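Local structure of 2S Albumin protein (Dolichos, 6IX1) at residues K134-G139 against I152-D157; F49-G54 against T91-L96; V27-G32 against F175-E180; S79-I84 against T100-M105; P107-T112 against K146-T151. The protein is a seed albumin built as a hemopexin-type four-bladed beta-propeller that probably serves as seed storage protein, any more specific binding role being uncertain. All blocks are in the same frame, centred on the assembly; numbering follows the deposited sequence.

Interaction 1 (K134-G139 against I152-D157); sequences KGNKYG and IRNITD. With SO4 (sulfate ion), chain E.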
# COMPACT_ATOMS: atom_id res chain seq x y z
N LYS A 134 -3.06 6.57 -9.04
CA LYS A 134 -4.45 6.46 -9.51
C LYS A 134 -4.42 6.35 -11.02
O LYS A 134 -3.92 7.29 -11.70
CB LYS A 134 -5.32 7.68 -9.14
CG LYS A 134 -6.75 7.62 -9.61
CD LYS A 134 -7.55 6.44 -9.11
CE LYS A 134 -9.01 6.61 -9.39
NZ LYS A 134 -9.52 7.68 -8.56
N GLY A 135 -4.93 5.25 -11.59
CA GLY A 135 -4.69 5.02 -13.02
C GLY A 135 -3.24 5.13 -13.36
O GLY A 135 -2.39 4.65 -12.61
N ASN A 136 -2.90 5.77 -14.46
CA ASN A 136 -1.50 5.93 -14.89
C ASN A 136 -0.87 7.19 -14.34
O ASN A 136 0.21 7.58 -14.79
CB ASN A 136 -1.39 5.87 -16.38
CG ASN A 136 -1.82 7.12 -17.13
OD1 ASN A 136 -2.58 7.90 -16.58
ND2 ASN A 136 -1.32 7.22 -18.37
N LYS A 137 -1.46 7.74 -13.30
CA LYS A 137 -1.04 8.98 -12.69
C LYS A 137 -0.52 8.73 -11.25
O LYS A 137 -0.89 7.76 -10.59
CB LYS A 137 -2.17 9.99 -12.64
CG LYS A 137 -2.79 10.40 -13.97
CD LYS A 137 -1.93 11.25 -14.83
CE LYS A 137 -2.57 11.60 -16.17
NZ LYS A 137 -2.25 10.59 -17.23
N TYR A 138 0.35 9.64 -10.79
CA TYR A 138 0.82 9.56 -9.43
C TYR A 138 1.18 10.93 -8.89
O TYR A 138 1.58 11.85 -9.67
CB TYR A 138 2.02 8.62 -9.33
CG TYR A 138 3.37 9.25 -9.40
CD1 TYR A 138 3.86 9.69 -10.62
CD2 TYR A 138 4.09 9.55 -8.27
CE1 TYR A 138 5.11 10.30 -10.71
CE2 TYR A 138 5.32 10.12 -8.33
CZ TYR A 138 5.81 10.52 -9.56
OH TYR A 138 7.03 11.09 -9.72
N GLY A 139 1.12 11.08 -7.60
CA GLY A 139 1.67 12.20 -6.89
C GLY A 139 2.22 11.84 -5.58
O GLY A 139 2.41 10.61 -5.29
N ILE A 152 0.61 16.19 -10.10
CA ILE A 152 0.19 14.82 -10.35
C ILE A 152 0.54 14.53 -11.81
O ILE A 152 0.11 15.28 -12.74
CB ILE A 152 -1.29 14.64 -10.07
CG1 ILE A 152 -1.64 15.04 -8.65
CG2 ILE A 152 -1.69 13.23 -10.44
CD1 ILE A 152 -3.15 15.13 -8.39
N ARG A 153 1.42 13.60 -12.08
CA ARG A 153 2.08 13.31 -13.35
C ARG A 153 1.86 11.86 -13.78
O ARG A 153 1.25 11.09 -13.03
CB ARG A 153 3.60 13.56 -13.28
CG ARG A 153 3.81 14.98 -12.79
CD ARG A 153 5.31 15.25 -12.80
NE ARG A 153 6.07 14.34 -11.91
CZ ARG A 153 7.36 14.15 -11.98
NH1 ARG A 153 8.09 14.78 -12.91
NH2 ARG A 153 7.92 13.31 -11.15
N ASN A 154 2.39 11.49 -14.93
CA ASN A 154 2.31 10.07 -15.27
C ASN A 154 3.30 9.35 -14.34
O ASN A 154 4.37 9.85 -14.04
CB ASN A 154 2.62 9.86 -16.74
CG ASN A 154 1.51 10.28 -17.66
OD1 ASN A 154 0.50 10.81 -17.27
ND2 ASN A 154 1.69 10.04 -18.92
N ILE A 155 2.92 8.10 -14.07
CA ILE A 155 3.86 7.20 -13.33
C ILE A 155 5.25 7.22 -13.95
O ILE A 155 6.28 7.31 -13.23
CB ILE A 155 3.28 5.80 -13.29
CG1 ILE A 155 2.05 5.76 -12.39
CG2 ILE A 155 4.35 4.78 -12.88
CD1 ILE A 155 1.25 4.48 -12.35
N THR A 156 5.34 7.18 -15.28
CA THR A 156 6.64 7.07 -15.91
C THR A 156 7.38 8.41 -15.96
O THR A 156 8.52 8.42 -16.41
CB THR A 156 6.54 6.43 -17.27
OG1 THR A 156 5.62 7.17 -18.07
CG2 THR A 156 6.16 4.97 -17.18
N ASP A 157 6.71 9.52 -15.63
CA ASP A 157 7.51 10.76 -15.43
C ASP A 157 8.39 10.66 -14.20
O ASP A 157 9.48 11.20 -14.18
CB ASP A 157 6.61 11.98 -15.25
CG ASP A 157 5.80 12.29 -16.53
OD1 ASP A 157 6.40 12.15 -17.59
OD2 ASP A 157 4.64 12.72 -16.39
S SO4 E . 9.75 11.19 -7.14
O1 SO4 E . 9.83 11.55 -5.67
O2 SO4 E . 10.18 9.80 -6.96
O3 SO4 E . 10.70 12.02 -7.69
O4 SO4 E . 8.42 11.44 -7.52
O HOH W 1 4.29 13.45 -9.66
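Tyr138 lies alongside Arg153, the two side chains running the same way from neighbouring antiparallel strands, with ring and guanidinium planes 48° apart. Arg153 NH2 gives a hydrogen bond to Tyr138 OH at 2.8 Å, with the oxygen a little out of the guanidinium plane. The same hydroxyl donates to O4 of a sulfate ion, 2.6 Å from Tyr138 OH. The bend of the arginine chain at chi3 (-60°) turns its end back to the phenol, while a water joins Arg153 NE to Tyr138 O.

The backbones pair as well. Tyr138 and Arg153 exchange both N-H...O bonds, and beyond them Ile155 N reaches Asn136 O at 2.9 Å, carrying the pairing into the start of helix 155-158. Asn154 O lies at the edge of the Tyr138 ring, 3.4 Å from CE1.

Lys137 goes to the other side. Its chain, bent at chi2 and chi4, runs beside Asn154 and brings NZ between two amide oxygens, Asn154 OD1 and Asn136 OD1, each 2.8 Å from NZ. These neutral oxygens thus share one ammonium group across the strand end. Ile155 packs inward, its CD1 3.7 Å from Gly135 O in the type II' beta turn from Lys134 to Lys137, where the positive phi of Gly135 suits glycine.

Tyr131 OH, Arg140 NE and Gly199 N complete the sulfate site. A phenol that accepts a hydrogen bond from arginine and donates its own to an anion, with further N-H and O-H groups around it, is consistent with a small anion-binding pocket, although the sulfate itself probably came from the crystallisation liquor.

Interaction 2 (F49-G54 against T91-L96); sequences FPSLAG and TNDKIL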
# COMPACT_ATOMS: atom_id res chain seq x y z
N PHE A 49 -8.94 -6.12 13.26
CA PHE A 49 -9.03 -4.68 13.59
C PHE A 49 -10.45 -4.36 13.99
O PHE A 49 -11.21 -3.77 13.22
CB PHE A 49 -8.56 -3.90 12.36
CG PHE A 49 -7.17 -4.32 11.94
CD1 PHE A 49 -6.05 -3.97 12.70
CD2 PHE A 49 -7.02 -5.13 10.85
CE1 PHE A 49 -4.79 -4.46 12.37
CE2 PHE A 49 -5.79 -5.62 10.52
CZ PHE A 49 -4.67 -5.26 11.26
N PRO A 50 -10.81 -4.71 15.24
CA PRO A 50 -12.18 -4.48 15.65
C PRO A 50 -12.61 -3.02 15.57
O PRO A 50 -13.80 -2.76 15.42
CB PRO A 50 -12.26 -5.05 17.05
CG PRO A 50 -11.20 -6.11 17.09
CD PRO A 50 -10.09 -5.61 16.19
N SER A 51 -11.67 -2.10 15.65
CA SER A 51 -11.97 -0.65 15.49
C SER A 51 -12.64 -0.40 14.14
O SER A 51 -13.31 0.63 14.01
CB SER A 51 -10.74 0.22 15.70
OG SER A 51 -9.76 -0.01 14.74
N LEU A 52 -12.42 -1.26 13.15
CA LEU A 52 -12.92 -1.08 11.78
C LEU A 52 -14.21 -1.87 11.55
O LEU A 52 -14.79 -1.81 10.46
CB LEU A 52 -11.83 -1.52 10.81
CG LEU A 52 -10.52 -0.77 10.92
CD1 LEU A 52 -9.54 -1.28 9.84
CD2 LEU A 52 -10.82 0.69 10.73
N ALA A 53 -14.66 -2.67 12.51
CA ALA A 53 -15.90 -3.46 12.35
C ALA A 53 -17.06 -2.51 12.05
O ALA A 53 -17.12 -1.47 12.66
CB ALA A 53 -16.16 -4.31 13.55
N GLY A 54 -17.91 -2.88 11.09
CA GLY A 54 -19.06 -2.08 10.69
C GLY A 54 -18.71 -0.92 9.79
O GLY A 54 -19.61 -0.14 9.55
N THR A 91 -4.51 -5.75 21.18
CA THR A 91 -5.88 -5.53 20.73
C THR A 91 -6.26 -4.04 20.87
O THR A 91 -7.41 -3.72 21.27
CB THR A 91 -6.82 -6.41 21.55
OG1 THR A 91 -6.71 -5.94 22.92
CG2 THR A 91 -6.51 -7.86 21.32
N ASN A 92 -5.28 -3.16 20.84
CA ASN A 92 -5.48 -1.73 21.12
C ASN A 92 -5.54 -0.97 19.80
O ASN A 92 -5.21 0.24 19.84
CB ASN A 92 -4.41 -1.20 22.08
CG ASN A 92 -4.47 -1.85 23.45
OD1 ASN A 92 -5.55 -2.11 23.96
ND2 ASN A 92 -3.32 -2.14 24.04
N ASP A 93 -5.97 -1.59 18.68
CA ASP A 93 -6.12 -0.79 17.43
C ASP A 93 -7.23 0.25 17.64
O ASP A 93 -8.23 0.04 18.36
CB ASP A 93 -6.47 -1.68 16.23
CG ASP A 93 -7.79 -2.43 16.44
OD1 ASP A 93 -7.74 -3.35 17.33
OD2 ASP A 93 -8.80 -2.23 15.75
N LYS A 94 -7.13 1.38 16.96
CA LYS A 94 -8.18 2.40 17.10
C LYS A 94 -8.09 3.34 15.89
O LYS A 94 -7.00 3.57 15.32
CB LYS A 94 -8.00 3.16 18.40
CG LYS A 94 -6.60 3.74 18.54
CD LYS A 94 -6.42 4.76 19.66
CE LYS A 94 -7.46 5.86 19.66
NZ LYS A 94 -7.32 6.83 20.78
N ILE A 95 -9.23 3.93 15.59
CA ILE A 95 -9.35 4.96 14.55
C ILE A 95 -8.92 6.28 15.17
O ILE A 95 -9.58 6.74 16.18
CB ILE A 95 -10.75 5.04 13.98
CG1 ILE A 95 -11.18 3.73 13.33
CG2 ILE A 95 -10.82 6.22 13.04
CD1 ILE A 95 -12.55 3.73 12.74
N LEU A 96 -7.88 6.88 14.64
CA LEU A 96 -7.39 8.21 15.06
C LEU A 96 -8.09 9.38 14.33
O LEU A 96 -8.21 10.48 14.95
CB LEU A 96 -5.89 8.28 14.77
CG LEU A 96 -5.05 7.25 15.47
CD1 LEU A 96 -3.64 7.30 14.93
CD2 LEU A 96 -5.16 7.42 17.00
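Asp93 and Ser51 carry the polar half of this contact through a single carboxylate oxygen. Asp93 OD2 accepts from Ser51 N at 2.9 Å on its syn side and from Ser51 OG at 2.6 Å on its anti side, each donor lying somewhat out of the carboxylate plane. Serine suits the place because backbone and side chain can both donate to one acceptor: with chi1 at 64°, OG sits between N and the carbonyl carbon and faces the aspartate. Pro50 comes just before and has no N-H to offer, so its nitrogen near OD2 makes no hydrogen bond.

Plain packing surrounds the pair. Pro50 CD rests 3.5 Å from Asp93 OD1, the two side chains crossing at about a right angle, and the edge of the Phe49 ring meets Asp93 CB. Ser51 CB comes within 3.6 Å of Lys94 CA. Ile95 CD1 is a methyl packed against a backbone oxygen, 3.4 Å from Ser51 O.

Apolar contact is made by Leu52 CD2, 4.0 Å from Ile95 CG1.

In the fold, residues 50-52 form a short 3-10 segment in the link from helix 45-48 to strand 64-67. The Phe49 ring also meets that of Tyr24, and its side chain touches Tyr86. Strand 94-95 is paired with strand 80-85, so the link out of the first sheet is held against the outer part of the second.

Interaction 3 (V27-G32 against F175-E180); sequences VYYTPG and FASHKE. With SO4 (sulfate ion), chain D.
Tyr29 and Phe175 meet as a T-shaped pair: the edge of the phenylalanine points into the face of the tyrosine, with planes 84° apart and centroids separated by 5.3 Å. Phe175 CZ stands over the centre of the Tyr29 ring. Each residue places CG between its backbone N and carbonyl carbon (chi1 66° for Tyr29), which sends both rings into the gap between their segments.

His178 is set differently. Its ring meets the tyrosine rim to rim, and Tyr29 OH lies at the imidazole edge, 2.7 Å from ND1; either partner may give the proton. A second bond reaches the same hydroxyl from the backbone, where His178 N donates to Tyr29 OH at 2.7 Å and nearly straight. Ser177 OG approaches the rim of the phenol ring in its plane, 3.9 Å from CE2, and accepts from Lys179 N to make an ST turn. That turn shapes the loop whose N-H faces the phenol. Further out, Pro31 CB touches the aliphatic part of Lys179, 4.4 Å from CD. Gly32 N binds O2 of a sulfate ion, probably from the crystallisation liquor, at 2.8 Å, and Tyr184 and Tyr191 also hold this ion.

Strand 23-28 belongs to the first four-stranded sheet and strand 173-176 to the last, so these aromatics help close the ring of blades. His178 NE2 bonds to Ser10 O, and with ND1 this should fix the imidazole. Two bonds position the hydroxyl of the buried Tyr29 and satisfy it with protein partners, while packing against Phe175 and Ser177 sets its ring.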
# COMPACT_ATOMS: atom_id res chain seq x y z
N VAL A 27 2.52 -11.08 7.11
CA VAL A 27 3.61 -11.92 6.64
C VAL A 27 4.95 -11.41 7.16
O VAL A 27 5.15 -10.15 7.16
CB VAL A 27 3.55 -11.94 5.08
CG1 VAL A 27 4.77 -12.65 4.49
CG2 VAL A 27 2.28 -12.60 4.54
N TYR A 28 5.81 -12.34 7.53
CA TYR A 28 7.21 -12.09 7.89
C TYR A 28 7.99 -12.35 6.62
O TYR A 28 8.12 -13.51 6.19
CB TYR A 28 7.57 -13.06 9.02
CG TYR A 28 8.84 -12.76 9.78
CD1 TYR A 28 9.16 -11.48 10.16
CD2 TYR A 28 9.54 -13.82 10.38
CE1 TYR A 28 10.18 -11.23 11.04
CE2 TYR A 28 10.62 -13.55 11.19
CZ TYR A 28 10.88 -12.28 11.61
OH TYR A 28 11.97 -12.06 12.46
N TYR A 29 8.49 -11.30 5.99
CA TYR A 29 8.98 -11.40 4.58
C TYR A 29 10.50 -11.35 4.55
O TYR A 29 11.16 -10.84 5.44
CB TYR A 29 8.32 -10.39 3.63
CG TYR A 29 8.63 -8.97 3.91
CD1 TYR A 29 7.95 -8.26 4.88
CD2 TYR A 29 9.56 -8.34 3.10
CE1 TYR A 29 8.23 -6.93 5.08
CE2 TYR A 29 9.89 -7.03 3.37
CZ TYR A 29 9.24 -6.32 4.36
OH TYR A 29 9.62 -5.01 4.51
N THR A 30 10.98 -11.79 3.40
CA THR A 30 12.42 -12.08 3.23
C THR A 30 12.83 -11.53 1.87
O THR A 30 12.66 -12.16 0.84
CB THR A 30 12.73 -13.56 3.37
OG1 THR A 30 12.01 -14.33 2.37
CG2 THR A 30 12.40 -14.02 4.77
N PRO A 31 13.39 -10.30 1.78
CA PRO A 31 13.80 -9.78 0.48
C PRO A 31 14.75 -10.72 -0.24
O PRO A 31 15.70 -11.25 0.35
CB PRO A 31 14.52 -8.48 0.85
CG PRO A 31 13.77 -8.01 2.08
CD PRO A 31 13.49 -9.28 2.84
N GLY A 32 14.47 -10.94 -1.52
CA GLY A 32 15.38 -11.67 -2.40
C GLY A 32 15.29 -13.18 -2.28
O GLY A 32 16.07 -13.82 -2.95
N PHE A 175 3.98 -1.57 -1.17
CA PHE A 175 4.47 -1.15 0.15
C PHE A 175 5.98 -0.91 0.11
O PHE A 175 6.72 -1.50 -0.68
CB PHE A 175 4.11 -2.19 1.24
CG PHE A 175 4.88 -3.47 1.21
CD1 PHE A 175 4.53 -4.47 0.33
CD2 PHE A 175 5.91 -3.69 2.11
CE1 PHE A 175 5.23 -5.68 0.32
CE2 PHE A 175 6.63 -4.89 2.07
CZ PHE A 175 6.31 -5.86 1.18
N ALA A 176 6.43 -0.05 0.98
CA ALA A 176 7.84 0.18 1.13
C ALA A 176 8.47 -0.96 1.94
O ALA A 176 7.89 -1.40 2.93
CB ALA A 176 8.04 1.44 1.94
N SER A 177 9.63 -1.40 1.51
CA SER A 177 10.34 -2.46 2.27
C SER A 177 11.00 -1.91 3.52
O SER A 177 11.29 -0.72 3.59
CB SER A 177 11.40 -3.06 1.37
OG SER A 177 12.03 -4.11 2.00
N HIS A 178 11.24 -2.79 4.47
CA HIS A 178 12.15 -2.45 5.57
C HIS A 178 13.59 -2.27 5.09
O HIS A 178 14.37 -1.67 5.79
CB HIS A 178 12.07 -3.57 6.64
CG HIS A 178 10.78 -3.49 7.41
ND1 HIS A 178 9.64 -4.12 7.01
CD2 HIS A 178 10.47 -2.83 8.56
CE1 HIS A 178 8.69 -3.89 7.90
NE2 HIS A 178 9.16 -3.10 8.83
N LYS A 179 13.86 -2.87 3.94
CA LYS A 179 15.19 -2.69 3.34
C LYS A 179 15.14 -1.47 2.45
O LYS A 179 14.59 -1.49 1.35
CB LYS A 179 15.60 -3.92 2.56
CG LYS A 179 16.98 -3.87 1.94
CD LYS A 179 17.31 -5.10 1.12
CE LYS A 179 18.59 -4.97 0.31
NZ LYS A 179 19.72 -4.72 1.22
N GLU A 180 15.56 -0.33 2.97
CA GLU A 180 15.48 0.94 2.23
C GLU A 180 16.51 0.91 1.13
O GLU A 180 17.54 0.30 1.33
CB GLU A 180 15.72 2.11 3.16
CG GLU A 180 14.61 2.31 4.17
CD GLU A 180 14.81 3.62 4.92
OE1 GLU A 180 15.94 3.91 5.26
OE2 GLU A 180 13.86 4.27 5.21
S SO4 D . 11.53 -10.52 -3.52
O1 SO4 D . 12.31 -11.70 -3.61
O2 SO4 D . 12.11 -9.72 -2.50
O3 SO4 D . 10.24 -10.81 -3.17
O4 SO4 D . 11.48 -9.78 -4.76

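Interaction 4 (S79-I84 against T100-M105); sequences SQCAYI and TTIAEM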
# COMPACT_ATOMS: atom_id res chain seq x y z
N SER A 79 -14.20 6.02 -1.75
CA SER A 79 -13.91 7.43 -1.41
C SER A 79 -13.65 7.66 0.07
O SER A 79 -13.42 8.79 0.41
CB SER A 79 -14.97 8.40 -1.91
OG SER A 79 -16.23 8.20 -1.27
N GLN A 80 -13.80 6.62 0.89
CA GLN A 80 -13.65 6.77 2.34
C GLN A 80 -12.21 6.50 2.75
O GLN A 80 -11.51 5.66 2.12
CB GLN A 80 -14.55 5.83 3.10
CG GLN A 80 -16.02 6.18 2.90
CD GLN A 80 -16.93 5.34 3.76
OE1 GLN A 80 -17.73 4.56 3.23
NE2 GLN A 80 -16.84 5.52 5.07
N CYS A 81 -11.82 7.13 3.85
CA CYS A 81 -10.50 6.88 4.42
C CYS A 81 -10.51 7.09 5.92
O CYS A 81 -11.39 7.78 6.45
CB CYS A 81 -9.45 7.60 3.62
SG CYS A 81 -9.40 9.32 3.98
N ALA A 82 -9.51 6.51 6.54
CA ALA A 82 -9.34 6.62 7.99
C ALA A 82 -7.86 6.58 8.34
O ALA A 82 -7.12 5.90 7.67
CB ALA A 82 -10.10 5.53 8.71
N TYR A 83 -7.51 7.25 9.42
CA TYR A 83 -6.18 7.13 10.05
C TYR A 83 -6.33 6.18 11.23
O TYR A 83 -7.18 6.47 12.03
CB TYR A 83 -5.61 8.48 10.49
CG TYR A 83 -4.15 8.53 10.72
CD1 TYR A 83 -3.27 7.91 9.88
CD2 TYR A 83 -3.63 9.31 11.70
CE1 TYR A 83 -1.90 8.02 10.07
CE2 TYR A 83 -2.28 9.40 11.93
CZ TYR A 83 -1.39 8.84 11.04
OH TYR A 83 -0.04 8.97 11.22
N ILE A 84 -5.51 5.17 11.30
CA ILE A 84 -5.63 4.14 12.36
C ILE A 84 -4.26 4.03 13.04
O ILE A 84 -3.17 4.24 12.50
CB ILE A 84 -6.16 2.81 11.80
CG1 ILE A 84 -5.12 2.06 10.96
CG2 ILE A 84 -7.41 3.08 11.03
CD1 ILE A 84 -5.51 0.67 10.57
N THR A 100 -13.81 9.34 6.99
CA THR A 100 -14.34 10.49 6.23
C THR A 100 -13.99 10.32 4.76
O THR A 100 -13.36 9.35 4.42
CB THR A 100 -13.82 11.81 6.82
OG1 THR A 100 -14.55 12.90 6.28
CG2 THR A 100 -12.34 12.00 6.59
N THR A 101 -14.37 11.29 3.94
CA THR A 101 -13.98 11.21 2.52
C THR A 101 -12.50 11.54 2.35
O THR A 101 -11.93 12.29 3.15
CB THR A 101 -14.85 12.06 1.60
OG1 THR A 101 -14.58 13.42 1.95
CG2 THR A 101 -16.30 11.66 1.63
N ILE A 102 -11.92 11.10 1.25
CA ILE A 102 -10.51 11.44 0.94
C ILE A 102 -10.35 12.96 0.91
O ILE A 102 -9.37 13.50 1.39
CB ILE A 102 -10.07 10.79 -0.38
CG1 ILE A 102 -10.03 9.27 -0.18
CG2 ILE A 102 -8.75 11.40 -0.89
CD1 ILE A 102 -10.02 8.54 -1.49
N ALA A 103 -11.28 13.63 0.26
CA ALA A 103 -11.17 15.10 0.09
C ALA A 103 -11.29 15.80 1.42
O ALA A 103 -10.69 16.90 1.55
CB ALA A 103 -12.23 15.56 -0.85
N GLU A 104 -12.04 15.28 2.37
CA GLU A 104 -12.09 15.87 3.70
C GLU A 104 -10.83 15.54 4.51
O GLU A 104 -10.33 16.41 5.25
CB GLU A 104 -13.34 15.43 4.40
CG GLU A 104 -14.61 16.07 3.88
CD GLU A 104 -15.77 15.36 4.52
OE1 GLU A 104 -16.30 15.87 5.52
OE2 GLU A 104 -16.18 14.28 3.97
N MET A 105 -10.26 14.35 4.36
CA MET A 105 -9.05 13.96 5.09
C MET A 105 -7.86 14.79 4.59
O MET A 105 -7.02 15.18 5.37
CB MET A 105 -8.78 12.47 4.95
CG MET A 105 -7.71 12.00 5.83
SD MET A 105 -8.08 12.02 7.58
CE MET A 105 -8.97 10.46 7.69
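Met105 reaches from the first turn of helix 102-105 onto Cys81 of strand 80-85. Its CB lies 3.4 Å from Cys81 SG, the tightest side-chain touch here, and CG follows at 3.7 Å from the same sulfur. CG is anti to the backbone N (chi1 -171°), and bends at chi2 and chi3 then fold the thioether over the strand. The methyl CE ends against backbone, 3.8 Å from Cys81 O and 3.9 Å from Ala82 CA. A flexible, unbranched methionine can follow that curve, and the small Ala82 points its own CB away from the helix.

Cys81 SG also meets the helix start at Ile102 CA, while Ile102 spreads CG1 and CD1 over Ser79. In the backbone, Cys81 and Thr100 form an antiparallel hydrogen-bonded pair, with Cys81 N 2.8 Å from Thr100 O. Ile102 N donates to Ser79 O at 2.9 Å, continuing the strand pairing up to the helix.

Thr101 caps the helix at that change of structure. As N-cap it takes a bond from Glu104 N on OG1 (3.2 Å), and OG1 donates to Glu104 OE2 at 2.7 Å; with the weak return bond from Thr101 N, the two residues form a capping box.

Chemically, the contact is divided: sulfur and hydrocarbon fill the buried side towards Tyr74 and Phe76, whereas strand pairing satisfies Cys81, Thr100, Ser79 O and Ile102 N-H, and the cap takes Glu104 N-H.

Interaction 5 (P107-T112 against K146-T151); sequences PVLKNT and KQLVGT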
# COMPACT_ATOMS: atom_id res chain seq x y z
N PRO A 107 -7.63 17.83 2.17
CA PRO A 107 -8.23 18.86 1.30
C PRO A 107 -7.46 19.20 0.02
O PRO A 107 -8.12 19.57 -0.99
CB PRO A 107 -8.34 20.06 2.25
CG PRO A 107 -8.64 19.42 3.59
CD PRO A 107 -7.75 18.18 3.58
N VAL A 108 -6.13 19.05 0.00
CA VAL A 108 -5.36 19.35 -1.23
C VAL A 108 -5.75 18.40 -2.35
O VAL A 108 -5.47 18.69 -3.52
CB VAL A 108 -3.85 19.25 -1.03
CG1 VAL A 108 -3.35 20.38 -0.16
CG2 VAL A 108 -3.37 17.87 -0.61
N LEU A 109 -6.35 17.28 -1.99
CA LEU A 109 -6.75 16.25 -2.99
C LEU A 109 -8.18 16.49 -3.49
O LEU A 109 -8.58 15.81 -4.42
CB LEU A 109 -6.58 14.82 -2.40
CG LEU A 109 -5.17 14.43 -1.95
CD1 LEU A 109 -5.16 12.95 -1.51
CD2 LEU A 109 -4.17 14.69 -3.00
N LYS A 110 -8.92 17.38 -2.85
CA LYS A 110 -10.27 17.66 -3.37
C LYS A 110 -10.15 18.12 -4.82
O LYS A 110 -9.19 18.87 -5.18
CB LYS A 110 -10.95 18.76 -2.55
CG LYS A 110 -12.43 18.95 -2.85
CD LYS A 110 -13.00 20.22 -2.22
CE LYS A 110 -14.48 20.29 -2.56
NZ LYS A 110 -15.11 21.57 -2.18
N ASN A 111 -11.05 17.65 -5.66
CA ASN A 111 -11.10 18.00 -7.09
C ASN A 111 -10.01 17.37 -7.92
O ASN A 111 -10.04 17.64 -9.12
CB ASN A 111 -11.18 19.50 -7.30
CG ASN A 111 -12.35 20.12 -6.57
OD1 ASN A 111 -13.46 19.58 -6.56
ND2 ASN A 111 -12.08 21.21 -5.86
N THR A 112 -9.13 16.60 -7.30
CA THR A 112 -8.06 15.91 -8.02
C THR A 112 -8.47 14.49 -8.43
O THR A 112 -9.47 13.97 -7.96
CB THR A 112 -6.72 15.87 -7.28
OG1 THR A 112 -6.79 14.84 -6.29
CG2 THR A 112 -6.32 17.21 -6.77
N LYS A 146 0.00 17.39 5.26
CA LYS A 146 -1.05 17.14 4.25
C LYS A 146 -0.89 17.97 2.99
O LYS A 146 -1.86 18.14 2.28
CB LYS A 146 -2.44 17.18 4.88
CG LYS A 146 -2.68 16.14 5.99
CD LYS A 146 -4.06 16.30 6.53
CE LYS A 146 -4.43 15.16 7.46
NZ LYS A 146 -5.80 15.35 7.93
N GLN A 147 0.30 18.41 2.70
CA GLN A 147 0.61 19.12 1.46
C GLN A 147 0.82 18.13 0.33
O GLN A 147 1.46 17.18 0.55
CB GLN A 147 1.88 19.98 1.53
CG GLN A 147 1.76 21.17 2.50
CD GLN A 147 3.06 21.94 2.47
OE1 GLN A 147 3.61 22.17 1.38
NE2 GLN A 147 3.54 22.45 3.59
N LEU A 148 0.26 18.46 -0.83
CA LEU A 148 0.59 17.75 -2.05
C LEU A 148 1.98 18.33 -2.38
O LEU A 148 2.12 19.56 -2.48
CB LEU A 148 -0.50 18.00 -3.11
CG LEU A 148 -0.31 17.29 -4.42
CD1 LEU A 148 -0.61 15.82 -4.27
CD2 LEU A 148 -1.17 17.95 -5.43
N VAL A 149 2.94 17.51 -2.62
CA VAL A 149 4.30 17.84 -3.02
C VAL A 149 4.33 17.81 -4.55
O VAL A 149 4.36 16.69 -5.11
CB VAL A 149 5.29 16.90 -2.35
CG1 VAL A 149 6.68 17.23 -2.72
CG2 VAL A 149 5.14 17.00 -0.87
N GLY A 150 4.40 18.99 -5.16
CA GLY A 150 4.41 19.07 -6.62
C GLY A 150 3.09 18.81 -7.28
O GLY A 150 2.00 19.26 -6.79
N THR A 151 3.18 18.07 -8.37
CA THR A 151 2.00 17.91 -9.23
C THR A 151 1.72 16.47 -9.46
O THR A 151 2.56 15.61 -9.08
CB THR A 151 2.20 18.68 -10.54
OG1 THR A 151 3.15 17.99 -11.38
CG2 THR A 151 2.53 20.13 -10.31
O HOH W 2 -4.59 18.41 2.51
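Val108 and Leu148 have the nearest CA atoms across the segments, 6.2 Å apart, and no direct hydrogen bond joins the two segments. Residues 107-109 form a short 3-10 segment, and a type II turn follows from Leu109 to Thr112, with Asn111 at the position where a positive phi is expected. Leu109 O accepts from both the N and the OG1 of Thr112, which fixes the turn. In the other segment, Lys146 also has positive phi as the chain enters the short, weakly bonded strand at about 148-149. One water ties the backbones together, accepting from Val108 N at 3.0 Å and donating to Lys146 O at 2.8 Å.

Val108 points both methyls across: CG2 lies 3.3 Å from Lys146 O and 3.8 Å from Leu148 CB. A beta-branched residue suits this spot, since its two methyls cover Lys146 O and the start of the strand at Leu148. The extended chi1 of Leu148 (-178°) brings CD1 to 3.9 Å from Leu109 CD2; these two leucines cross at about a right angle. Leu109 continues inward to Ile102, Phe114 and Leu132, so the surface contact has one foot in the core. The ammonium of Lys146 looks elsewhere, to Met105 O.

The fold is a hemopexin-type beta-propeller; in this chain the link from the second sheet to the third packs on strand 148-149 of the third, as the link at 49-54 does on strand 94-95.

In the fold
The four antiparallel sheets follow one another along the chain as propeller blades, and the contacts are spread round them. Interaction 2 joins the first blade to the second, interaction 5 the second to the third, both pairing a 3-10 segment with a short strand. Interactions 4 and 1 hold strand to helix within the second and third blades. Interaction 3 encloses all the others in sequence and joins the first blade to the last. Interactions 2 and 4 touch in the second sheet, centres 15 Å apart, and interactions 1 and 5 in the third, 14 Å apart; interactions 4 and 5 also touch, at 13 Å. The centres of interactions 1 and 2 are 32 Å apart.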